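Local coordinates for member of s1p family of ribosomal proteins (Pyrococcus furiosus, PDB 5YH1), which binds manganese through its DHH domain, the part of the longer protein present here, and probably acts as an exonuclease on nucleic acids, at residues 93-98 with 126-131; 105-108 with 114-117; 110-115 with 145-150; 176-181 with 187-192. All blocks are in the same frame, centred on the assembly; numbering follows the deposited sequence.

Contact 1 (93-98 with 126-131)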
# COMPACT_ATOMS: atom_id res chain seq x y z
N ARG A 93 -24.60 -5.20 -12.60
CA ARG A 93 -24.25 -3.90 -12.01
C ARG A 93 -22.82 -3.89 -11.48
O ARG A 93 -22.05 -2.97 -11.77
CB ARG A 93 -25.19 -3.57 -10.84
CG ARG A 93 -24.51 -2.72 -9.78
CD ARG A 93 -25.43 -2.36 -8.64
NE ARG A 93 -24.87 -1.26 -7.86
CZ ARG A 93 -25.56 -0.55 -6.98
NH1 ARG A 93 -26.84 -0.83 -6.74
NH2 ARG A 93 -24.97 0.45 -6.33
N TRP A 94 -22.49 -4.90 -10.69
CA TRP A 94 -21.23 -4.93 -9.97
C TRP A 94 -20.09 -5.28 -10.88
O TRP A 94 -18.97 -4.84 -10.69
CB TRP A 94 -21.32 -5.93 -8.80
CG TRP A 94 -22.38 -5.51 -7.84
CD1 TRP A 94 -23.67 -5.92 -7.82
CD2 TRP A 94 -22.24 -4.53 -6.82
NE1 TRP A 94 -24.36 -5.27 -6.82
CE2 TRP A 94 -23.50 -4.41 -6.19
CE3 TRP A 94 -21.17 -3.74 -6.36
CZ2 TRP A 94 -23.72 -3.54 -5.13
CZ3 TRP A 94 -21.39 -2.87 -5.30
CH2 TRP A 94 -22.66 -2.78 -4.70
N HIS A 95 -20.38 -6.08 -11.90
CA HIS A 95 -19.34 -6.58 -12.77
C HIS A 95 -19.06 -5.67 -13.97
O HIS A 95 -17.91 -5.53 -14.37
CB HIS A 95 -19.71 -7.97 -13.26
CG HIS A 95 -18.64 -8.60 -14.10
ND1 HIS A 95 -17.37 -8.81 -13.62
CD2 HIS A 95 -18.64 -9.00 -15.39
CE1 HIS A 95 -16.63 -9.35 -14.58
NE2 HIS A 95 -17.38 -9.47 -15.66
N LEU A 96 -20.10 -5.06 -14.53
CA LEU A 96 -19.99 -4.32 -15.79
C LEU A 96 -19.82 -2.81 -15.61
O LEU A 96 -19.81 -2.05 -16.60
CB LEU A 96 -21.20 -4.63 -16.67
CG LEU A 96 -21.35 -6.09 -17.11
CD1 LEU A 96 -22.65 -6.28 -17.85
CD2 LEU A 96 -20.17 -6.52 -17.96
N PHE A 97 -19.66 -2.36 -14.37
CA PHE A 97 -19.30 -0.99 -14.09
C PHE A 97 -18.35 -0.88 -12.90
O PHE A 97 -18.63 -1.41 -11.83
CB PHE A 97 -20.54 -0.13 -13.84
CG PHE A 97 -20.22 1.30 -13.54
CD1 PHE A 97 -20.03 2.21 -14.57
CD2 PHE A 97 -20.09 1.74 -12.23
CE1 PHE A 97 -19.72 3.53 -14.31
CE2 PHE A 97 -19.78 3.07 -11.96
CZ PHE A 97 -19.60 3.96 -13.00
N LYS A 98 -17.26 -0.15 -13.10
CA LYS A 98 -16.29 0.12 -12.05
C LYS A 98 -15.95 1.60 -12.00
O LYS A 98 -15.64 2.20 -13.03
CB LYS A 98 -15.01 -0.67 -12.32
CG LYS A 98 -15.19 -2.18 -12.26
CD LYS A 98 -15.42 -2.63 -10.82
CE LYS A 98 -16.07 -4.00 -10.77
NZ LYS A 98 -15.20 -5.05 -11.33
N PHE A 126 -13.42 -14.58 -18.35
CA PHE A 126 -14.87 -14.63 -18.48
C PHE A 126 -15.38 -14.30 -19.89
O PHE A 126 -16.57 -14.33 -20.12
CB PHE A 126 -15.53 -13.69 -17.47
CG PHE A 126 -15.07 -13.92 -16.07
CD1 PHE A 126 -15.38 -15.10 -15.41
CD2 PHE A 126 -14.32 -12.96 -15.40
CE1 PHE A 126 -14.95 -15.31 -14.11
CE2 PHE A 126 -13.89 -13.17 -14.10
CZ PHE A 126 -14.20 -14.35 -13.45
N GLY A 127 -14.48 -13.97 -20.82
CA GLY A 127 -14.89 -13.62 -22.18
C GLY A 127 -15.51 -12.23 -22.33
O GLY A 127 -16.08 -11.93 -23.38
N ASP A 128 -15.41 -11.39 -21.31
CA ASP A 128 -15.89 -10.00 -21.40
C ASP A 128 -15.19 -9.26 -22.53
O ASP A 128 -14.00 -9.45 -22.77
CB ASP A 128 -15.62 -9.22 -20.11
CG ASP A 128 -16.42 -9.71 -18.94
OD1 ASP A 128 -17.51 -10.26 -19.13
OD2 ASP A 128 -15.95 -9.54 -17.80
N GLU A 129 -15.93 -8.39 -23.21
CA GLU A 129 -15.31 -7.43 -24.11
C GLU A 129 -14.44 -6.47 -23.30
O GLU A 129 -14.63 -6.29 -22.09
CB GLU A 129 -16.38 -6.62 -24.85
CG GLU A 129 -17.28 -7.43 -25.77
CD GLU A 129 -16.62 -7.73 -27.10
OE1 GLU A 129 -15.61 -8.45 -27.12
OE2 GLU A 129 -17.12 -7.24 -28.13
N LEU A 130 -13.49 -5.84 -23.98
CA LEU A 130 -12.69 -4.80 -23.36
C LEU A 130 -13.57 -3.57 -23.12
O LEU A 130 -14.49 -3.29 -23.89
CB LEU A 130 -11.48 -4.46 -24.22
CG LEU A 130 -10.49 -5.60 -24.47
CD1 LEU A 130 -9.32 -5.08 -25.28
CD2 LEU A 130 -10.00 -6.24 -23.18
N PRO A 131 -13.32 -2.85 -22.02
CA PRO A 131 -14.26 -1.82 -21.60
C PRO A 131 -14.18 -0.53 -22.39
O PRO A 131 -13.21 -0.29 -23.09
CB PRO A 131 -13.85 -1.55 -20.15
CG PRO A 131 -12.41 -1.92 -20.10
CD PRO A 131 -12.28 -3.09 -21.01

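Contact 2 (105-108 with 114-117)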
# COMPACT_ATOMS: atom_id res chain seq x y z
N PRO A 105 -3.54 14.37 -10.47
CA PRO A 105 -4.29 15.20 -11.42
C PRO A 105 -4.11 14.77 -12.89
O PRO A 105 -4.33 15.56 -13.81
CB PRO A 105 -3.71 16.60 -11.18
CG PRO A 105 -2.29 16.33 -10.81
CD PRO A 105 -2.26 15.00 -10.10
N PHE A 106 -3.71 13.52 -13.11
CA PHE A 106 -3.65 12.97 -14.45
C PHE A 106 -3.79 11.45 -14.35
O PHE A 106 -3.74 10.88 -13.26
CB PHE A 106 -2.36 13.39 -15.16
CG PHE A 106 -1.10 12.83 -14.55
CD1 PHE A 106 -0.52 13.43 -13.44
CD2 PHE A 106 -0.47 11.72 -15.11
CE1 PHE A 106 0.65 12.92 -12.89
CE2 PHE A 106 0.70 11.22 -14.56
CZ PHE A 106 1.26 11.81 -13.45
N TYR A 107 -3.99 10.82 -15.50
CA TYR A 107 -4.16 9.38 -15.57
C TYR A 107 -2.77 8.72 -15.43
O TYR A 107 -2.07 8.51 -16.41
CB TYR A 107 -4.86 9.02 -16.89
CG TYR A 107 -5.51 7.65 -16.99
CD1 TYR A 107 -5.53 6.75 -15.93
CD2 TYR A 107 -6.14 7.28 -18.17
CE1 TYR A 107 -6.14 5.51 -16.06
CE2 TYR A 107 -6.76 6.04 -18.30
CZ TYR A 107 -6.76 5.16 -17.24
OH TYR A 107 -7.38 3.94 -17.39
N GLU A 108 -2.39 8.46 -14.18
CA GLU A 108 -1.09 7.88 -13.83
C GLU A 108 -0.87 6.52 -14.43
O GLU A 108 -1.82 5.76 -14.56
CB GLU A 108 -1.01 7.66 -12.33
CG GLU A 108 -0.50 8.81 -11.52
CD GLU A 108 -0.37 8.42 -10.07
OE1 GLU A 108 0.75 8.48 -9.55
OE2 GLU A 108 -1.38 8.02 -9.47
N LYS A 114 -2.98 -0.93 -14.00
CA LYS A 114 -3.92 -1.72 -13.22
C LYS A 114 -5.23 -1.94 -14.02
O LYS A 114 -5.74 -3.06 -14.09
CB LYS A 114 -4.17 -1.01 -11.88
CG LYS A 114 -5.12 -1.72 -10.94
CD LYS A 114 -6.50 -1.11 -10.98
CE LYS A 114 -7.43 -1.75 -9.97
NZ LYS A 114 -7.38 -1.06 -8.66
N ASP A 115 -5.74 -0.89 -14.64
CA ASP A 115 -6.95 -1.01 -15.45
C ASP A 115 -6.77 -2.03 -16.59
O ASP A 115 -7.65 -2.83 -16.88
CB ASP A 115 -7.35 0.38 -16.02
CG ASP A 115 -7.82 1.35 -14.94
OD1 ASP A 115 -8.15 0.90 -13.82
OD2 ASP A 115 -7.87 2.58 -15.20
N ILE A 116 -5.61 -2.00 -17.24
CA ILE A 116 -5.33 -2.93 -18.34
C ILE A 116 -5.19 -4.37 -17.82
O ILE A 116 -5.75 -5.30 -18.41
CB ILE A 116 -4.08 -2.48 -19.14
CG1 ILE A 116 -4.41 -1.18 -19.89
CG2 ILE A 116 -3.65 -3.55 -20.14
CD1 ILE A 116 -3.20 -0.47 -20.47
N ILE A 117 -4.49 -4.58 -16.72
CA ILE A 117 -4.33 -5.94 -16.18
C ILE A 117 -5.68 -6.50 -15.77
O ILE A 117 -6.02 -7.64 -16.11
CB ILE A 117 -3.33 -5.96 -15.00
CG1 ILE A 117 -1.92 -5.66 -15.52
CG2 ILE A 117 -3.37 -7.30 -14.25
CD1 ILE A 117 -0.97 -5.10 -14.49

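Contact 3 (110-115 with 145-150)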
# COMPACT_ATOMS: atom_id res chain seq x y z
N GLU A 110 0.43 3.92 -13.00
CA GLU A 110 0.01 2.91 -12.04
C GLU A 110 -1.49 2.63 -12.16
O GLU A 110 -1.91 1.48 -12.06
CB GLU A 110 0.38 3.31 -10.61
CG GLU A 110 0.01 2.25 -9.58
CD GLU A 110 0.64 2.46 -8.20
OE1 GLU A 110 1.40 3.43 -8.01
OE2 GLU A 110 0.37 1.64 -7.30
N ASP A 111 -2.28 3.68 -12.40
CA ASP A 111 -3.73 3.52 -12.59
C ASP A 111 -4.06 2.80 -13.89
O ASP A 111 -4.83 1.85 -13.89
CB ASP A 111 -4.45 4.87 -12.57
CG ASP A 111 -4.43 5.52 -11.19
OD1 ASP A 111 -4.01 4.88 -10.22
OD2 ASP A 111 -4.82 6.70 -11.08
N VAL A 112 -3.52 3.27 -15.01
CA VAL A 112 -3.88 2.67 -16.30
C VAL A 112 -3.36 1.23 -16.41
O VAL A 112 -4.04 0.36 -16.98
CB VAL A 112 -3.41 3.53 -17.49
CG1 VAL A 112 -1.90 3.47 -17.68
CG2 VAL A 112 -4.14 3.10 -18.75
N LEU A 113 -2.20 0.96 -15.85
CA LEU A 113 -1.64 -0.40 -15.94
C LEU A 113 -2.50 -1.38 -15.15
O LEU A 113 -2.76 -2.49 -15.58
CB LEU A 113 -0.17 -0.43 -15.51
CG LEU A 113 0.75 0.30 -16.51
CD1 LEU A 113 2.14 0.46 -15.94
CD2 LEU A 113 0.79 -0.42 -17.84
N LYS A 114 -2.98 -0.93 -14.00
CA LYS A 114 -3.92 -1.72 -13.22
C LYS A 114 -5.23 -1.94 -14.02
O LYS A 114 -5.74 -3.06 -14.09
CB LYS A 114 -4.17 -1.01 -11.88
CG LYS A 114 -5.12 -1.72 -10.94
CD LYS A 114 -6.50 -1.11 -10.98
CE LYS A 114 -7.43 -1.75 -9.97
NZ LYS A 114 -7.38 -1.06 -8.66
N ASP A 115 -5.74 -0.89 -14.64
CA ASP A 115 -6.95 -1.01 -15.45
C ASP A 115 -6.77 -2.03 -16.59
O ASP A 115 -7.65 -2.83 -16.88
CB ASP A 115 -7.35 0.38 -16.02
CG ASP A 115 -7.82 1.35 -14.94
OD1 ASP A 115 -8.15 0.90 -13.82
OD2 ASP A 115 -7.87 2.58 -15.20
N ILE A 145 -1.48 11.48 -22.15
CA ILE A 145 -1.21 10.75 -23.40
C ILE A 145 -0.50 9.39 -23.22
O ILE A 145 -0.87 8.39 -23.85
CB ILE A 145 -0.47 11.67 -24.40
CG1 ILE A 145 -1.45 12.72 -24.93
CG2 ILE A 145 0.13 10.86 -25.55
CD1 ILE A 145 -0.85 13.78 -25.83
N PRO A 146 0.52 9.33 -22.34
CA PRO A 146 1.15 8.02 -22.10
C PRO A 146 0.17 6.91 -21.74
O PRO A 146 0.29 5.80 -22.23
CB PRO A 146 2.11 8.31 -20.94
CG PRO A 146 2.47 9.76 -21.13
CD PRO A 146 1.25 10.43 -21.68
N ALA A 147 -0.81 7.22 -20.90
CA ALA A 147 -1.86 6.26 -20.56
C ALA A 147 -2.67 5.86 -21.78
O ALA A 147 -3.02 4.69 -21.95
CB ALA A 147 -2.78 6.83 -19.48
N TYR A 148 -2.98 6.83 -22.63
CA TYR A 148 -3.80 6.58 -23.80
C TYR A 148 -3.04 5.77 -24.87
O TYR A 148 -3.63 4.94 -25.53
CB TYR A 148 -4.35 7.89 -24.39
CG TYR A 148 -5.21 8.71 -23.45
CD1 TYR A 148 -6.00 8.12 -22.47
CD2 TYR A 148 -5.24 10.10 -23.55
CE1 TYR A 148 -6.79 8.88 -21.62
CE2 TYR A 148 -6.02 10.87 -22.70
CZ TYR A 148 -6.79 10.25 -21.75
OH TYR A 148 -7.56 11.02 -20.92
N LYS A 149 -1.74 6.01 -25.01
CA LYS A 149 -0.93 5.18 -25.91
C LYS A 149 -1.01 3.71 -25.52
O LYS A 149 -1.11 2.84 -26.38
CB LYS A 149 0.52 5.64 -25.91
CG LYS A 149 0.70 6.94 -26.67
CD LYS A 149 2.14 7.41 -26.61
CE LYS A 149 2.33 8.58 -27.55
NZ LYS A 149 3.77 8.91 -27.68
N ARG A 150 -1.01 3.43 -24.21
CA ARG A 150 -1.13 2.07 -23.73
C ARG A 150 -2.52 1.50 -23.96
O ARG A 150 -2.64 0.36 -24.44
CB ARG A 150 -0.73 1.99 -22.26
CG ARG A 150 0.77 2.14 -22.08
CD ARG A 150 1.10 2.53 -20.66
NE ARG A 150 2.54 2.66 -20.42
CZ ARG A 150 3.28 3.70 -20.79
NH1 ARG A 150 2.76 4.72 -21.46
NH2 ARG A 150 4.58 3.70 -20.48

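Contact 4 (176-181 with 187-192)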
# COMPACT_ATOMS: atom_id res chain seq x y z
N LYS A 176 -3.57 18.43 -28.82
CA LYS A 176 -2.76 17.24 -29.04
C LYS A 176 -3.39 15.98 -28.44
O LYS A 176 -3.46 14.94 -29.11
CB LYS A 176 -1.36 17.45 -28.44
CG LYS A 176 -0.35 16.41 -28.88
CD LYS A 176 1.01 16.65 -28.25
CE LYS A 176 2.03 15.64 -28.77
NZ LYS A 176 3.21 15.54 -27.87
N VAL A 177 -3.90 16.09 -27.21
CA VAL A 177 -4.51 14.94 -26.53
C VAL A 177 -5.70 14.38 -27.29
O VAL A 177 -6.00 13.19 -27.16
CB VAL A 177 -4.95 15.30 -25.08
CG1 VAL A 177 -6.16 16.23 -25.09
CG2 VAL A 177 -5.25 14.05 -24.27
N ASP A 178 -6.39 15.22 -28.07
CA ASP A 178 -7.62 14.79 -28.77
C ASP A 178 -7.38 13.69 -29.80
O ASP A 178 -8.29 12.92 -30.10
CB ASP A 178 -8.31 15.98 -29.45
CG ASP A 178 -8.91 16.96 -28.45
OD1 ASP A 178 -9.52 16.53 -27.46
OD2 ASP A 178 -8.76 18.18 -28.66
N GLU A 179 -6.16 13.61 -30.33
CA GLU A 179 -5.82 12.54 -31.27
C GLU A 179 -5.80 11.15 -30.62
O GLU A 179 -5.86 10.15 -31.32
CB GLU A 179 -4.47 12.81 -31.93
CG GLU A 179 -4.47 14.05 -32.81
CD GLU A 179 -3.08 14.45 -33.27
OE1 GLU A 179 -2.12 14.41 -32.46
OE2 GLU A 179 -2.94 14.83 -34.45
N TYR A 180 -5.72 11.09 -29.29
CA TYR A 180 -5.64 9.81 -28.59
C TYR A 180 -6.94 9.39 -27.92
O TYR A 180 -6.99 8.31 -27.34
CB TYR A 180 -4.52 9.86 -27.56
CG TYR A 180 -3.18 10.14 -28.16
CD1 TYR A 180 -2.35 9.10 -28.59
CD2 TYR A 180 -2.74 11.44 -28.33
CE1 TYR A 180 -1.11 9.36 -29.15
CE2 TYR A 180 -1.50 11.72 -28.90
CZ TYR A 180 -0.70 10.67 -29.30
OH TYR A 180 0.52 10.95 -29.85
N VAL A 181 -7.98 10.22 -28.00
CA VAL A 181 -9.28 9.88 -27.40
C VAL A 181 -10.41 10.07 -28.41
O VAL A 181 -10.28 10.84 -29.35
CB VAL A 181 -9.56 10.70 -26.12
CG1 VAL A 181 -8.45 10.50 -25.10
CG2 VAL A 181 -9.75 12.18 -26.43
N PRO A 187 -14.89 22.54 -21.85
CA PRO A 187 -15.25 23.93 -22.20
C PRO A 187 -14.14 24.72 -22.90
O PRO A 187 -14.43 25.65 -23.66
CB PRO A 187 -15.57 24.56 -20.84
CG PRO A 187 -14.89 23.69 -19.83
CD PRO A 187 -15.01 22.31 -20.40
N HIS A 188 -12.88 24.36 -22.65
CA HIS A 188 -11.74 25.05 -23.25
C HIS A 188 -11.71 24.98 -24.79
O HIS A 188 -11.07 25.79 -25.42
CB HIS A 188 -10.42 24.50 -22.70
CG HIS A 188 -10.14 24.88 -21.28
ND1 HIS A 188 -9.38 25.98 -20.94
CD2 HIS A 188 -10.50 24.30 -20.11
CE1 HIS A 188 -9.29 26.07 -19.63
NE2 HIS A 188 -9.96 25.06 -19.10
N HIS A 189 -12.37 23.99 -25.38
CA HIS A 189 -12.44 23.85 -26.83
C HIS A 189 -13.29 24.95 -27.46
O HIS A 189 -13.00 25.40 -28.56
CB HIS A 189 -13.04 22.50 -27.24
CG HIS A 189 -12.10 21.35 -27.08
ND1 HIS A 189 -12.23 20.43 -26.07
CD2 HIS A 189 -11.03 20.96 -27.81
CE1 HIS A 189 -11.27 19.53 -26.17
NE2 HIS A 189 -10.53 19.83 -27.22
N VAL A 190 -14.35 25.35 -26.77
CA VAL A 190 -15.29 26.33 -27.31
C VAL A 190 -15.11 27.71 -26.70
O VAL A 190 -15.64 28.68 -27.23
CB VAL A 190 -16.75 25.86 -27.14
CG1 VAL A 190 -16.94 24.51 -27.82
CG2 VAL A 190 -17.15 25.79 -25.67
N LYS A 191 -14.36 27.80 -25.61
CA LYS A 191 -14.09 29.06 -24.93
C LYS A 191 -12.84 28.89 -24.08
O LYS A 191 -12.92 28.39 -22.96
CB LYS A 191 -15.28 29.46 -24.06
CG LYS A 191 -15.25 30.90 -23.55
CD LYS A 191 -16.24 31.08 -22.40
CE LYS A 191 -16.97 32.41 -22.46
NZ LYS A 191 -16.03 33.56 -22.50
N ARG A 192 -11.70 29.30 -24.61
CA ARG A 192 -10.43 29.14 -23.91
C ARG A 192 -10.49 29.78 -22.54
O ARG A 192 -11.01 30.88 -22.39
CB ARG A 192 -9.29 29.78 -24.69
CG ARG A 192 -9.00 29.15 -26.04
CD ARG A 192 -8.04 27.97 -25.95
NE ARG A 192 -7.49 27.71 -27.28
CZ ARG A 192 -8.14 27.12 -28.28
NH1 ARG A 192 -9.40 26.69 -28.13
NH2 ARG A 192 -7.53 26.94 -29.45

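Contact 1 (93-98 with 126-131)
H95 and D128 illustrate how a histidine and a carboxylate can tie two chain turns together at a protein surface. The polar part of the contact is one hydrogen bond, from H95 NE2 to D128 OD2, 2.6 Å long. It is short but bent, with an N-H...O angle of 140°. The nitrogen comes to the syn side of OD2 from somewhat above the carboxylate plane, and the oxygen in turn lies tilted from the imidazole plane. With its CG anti to the backbone N (chi1 -176°), H95 sends the ring off the last turn of helix 92-96 to meet D128 from the opposite direction. The aromatic part is looser: H95 CE1 comes within 4.4 Å of F126 CD2, and the two ring centres stand 6.0 Å apart with their planes nearly perpendicular. Between F126 and D128, G127 leaves the helical path of helix 109-126 with positive phi, carrying D128 round toward H95. The backbone O of D128 is held by H123, and both H95 and D128 rest on D122. With D128 bonded to NE2 and D122 packed nearby, the H95 ring would probably be favoured in its protonated form.

Contact 2 (105-108 with 114-117)
Y107 and D115 join the loop before helix 109-126 to the body of that same helix, within the parallel-sheet domain of the DHH fold. Y107 is the centre of an inverse gamma turn, and E108 after it takes the N-cap position. The CA atoms of Y107 and D115 are 10.8 Å apart, so the side chains span the distance, arriving from opposite directions. CG of Y107 stands anti to its main-chain nitrogen (chi1 -162°), which lets the phenol run on toward the helix. Its OH donates to D115 OD2 over 2.6 Å, and this oxygen lies at the ring edge, in the ring plane. The carboxylate is turned 49° from the phenol. D115 is buried but well partnered: OD2 also forms a salt bridge with R61, and OD1 one with R100. The Y107 ring itself packs against helix 145-152 and strand 132-136. A phenylalanine here would keep much of that packing but would probably cost D115 OD2 its hydroxyl donor and leave the loop less firmly tied to the helix. The manganese ligand D137 has its side chain about 11 Å from that of Y107. Within the carboxylate, the phenol uses the anti lone pair of D115 OD2, the one directed away from OD1.

Contact 3 (110-115 with 145-150)
Two neighbouring helices of the alpha/beta domain, 109-126 and 145-152, meet where V112 and A147 pack side chain to side chain. Their axes in these segments run almost parallel, 16° apart, and approach to 9.7 Å, a separation consistent with the small alanine at the interface. V112 CB lies 3.9 Å from A147 CB, and the two valine methyls spread over the alanine. CG1 falls between the backbone N and the carbonyl carbon (chi1 72°), turned to the alanine CB and 4.3 Å from R150 CD, while CG2 reaches A147 O at 3.7 Å. Cutting V112 back to an alanine would remove both methyls and is likely to open a gap beside A147. One turn on, the extended chain of R150 passes L113, whose CD2 touches R150 CD at 4.1 Å. The guanidinium bends back to its own helix, NH1 donating to P146 O at 2.8 Å from above the carbonyl plane. Its NE and NH2 form salt bridges with E263 and E299 of the third subunit, so the arginine joins the helix pair to the assembly. Close, nearly parallel helices lying side by side are typical of consecutive crossovers in a parallel alpha/beta fold.

Contact 4 (176-181 with 187-192)
In both D178 and H189 the CG lies anti to the carbonyl carbon, beside the backbone N (chi1 -69° and -76°), and these torsions aim carboxylate and imidazole at each other from opposite directions. H189 NE2 donates to D178 OD2 over 2.8 Å, with an N-H...O angle of 156°. The oxygen sits at the edge of the imidazole, close to its plane, and is met on its syn side. D178 is gripped by more than this histidine: OD2 also accepts from the backbone N of A175, and OD1 is bonded to H184 ND1. Since the H184 ring packs edge-to-face with that of H189, the carboxylate and the two histidines form one compact cluster. The ND1 of H189 has a weaker link to N186 O, so both nitrogens of the ring have a partner. The turn carrying H189 is fixed by its own backbone, P187 O accepting from V190 N at 3.1 Å and from K191 N at 2.9 Å. Beyond it, R192 makes a cation-pi contact with W169. The H189 side chain is about 9 Å from that of the manganese ligand H163, near the metal site but not part of it. Along the chain the two segments flank strand 183-185, an outermost strand of the parallel sheet, with H189 packed on K40 of helix 32-53 and V177 and V181 on helix 145-152.

In the fold
All four contacts lie in the DHH domain, arranged about its five-stranded parallel sheet. Contact 2 is nested within the loop closed by contact 1, contact 3 alternates with contact 1 along the chain, and contact 4 follows in series. Contacts 2 and 3 share K114 and D115 on helix 109-126, their centres about 4 Å apart, and Y107 of contact 2 packs on V112, A147 and Y148. From there Y148 leads on to V177, Y180 and V181 of contact 4, about 19 Å from contact 3 between centres. Contacts 1 and 4, about 29 Å apart between centres, lie toward the two edges of the sheet, marked by strands 97-102 and 183-185. Three interleaved contacts and a fourth in series thus extend across the domain that holds the manganese.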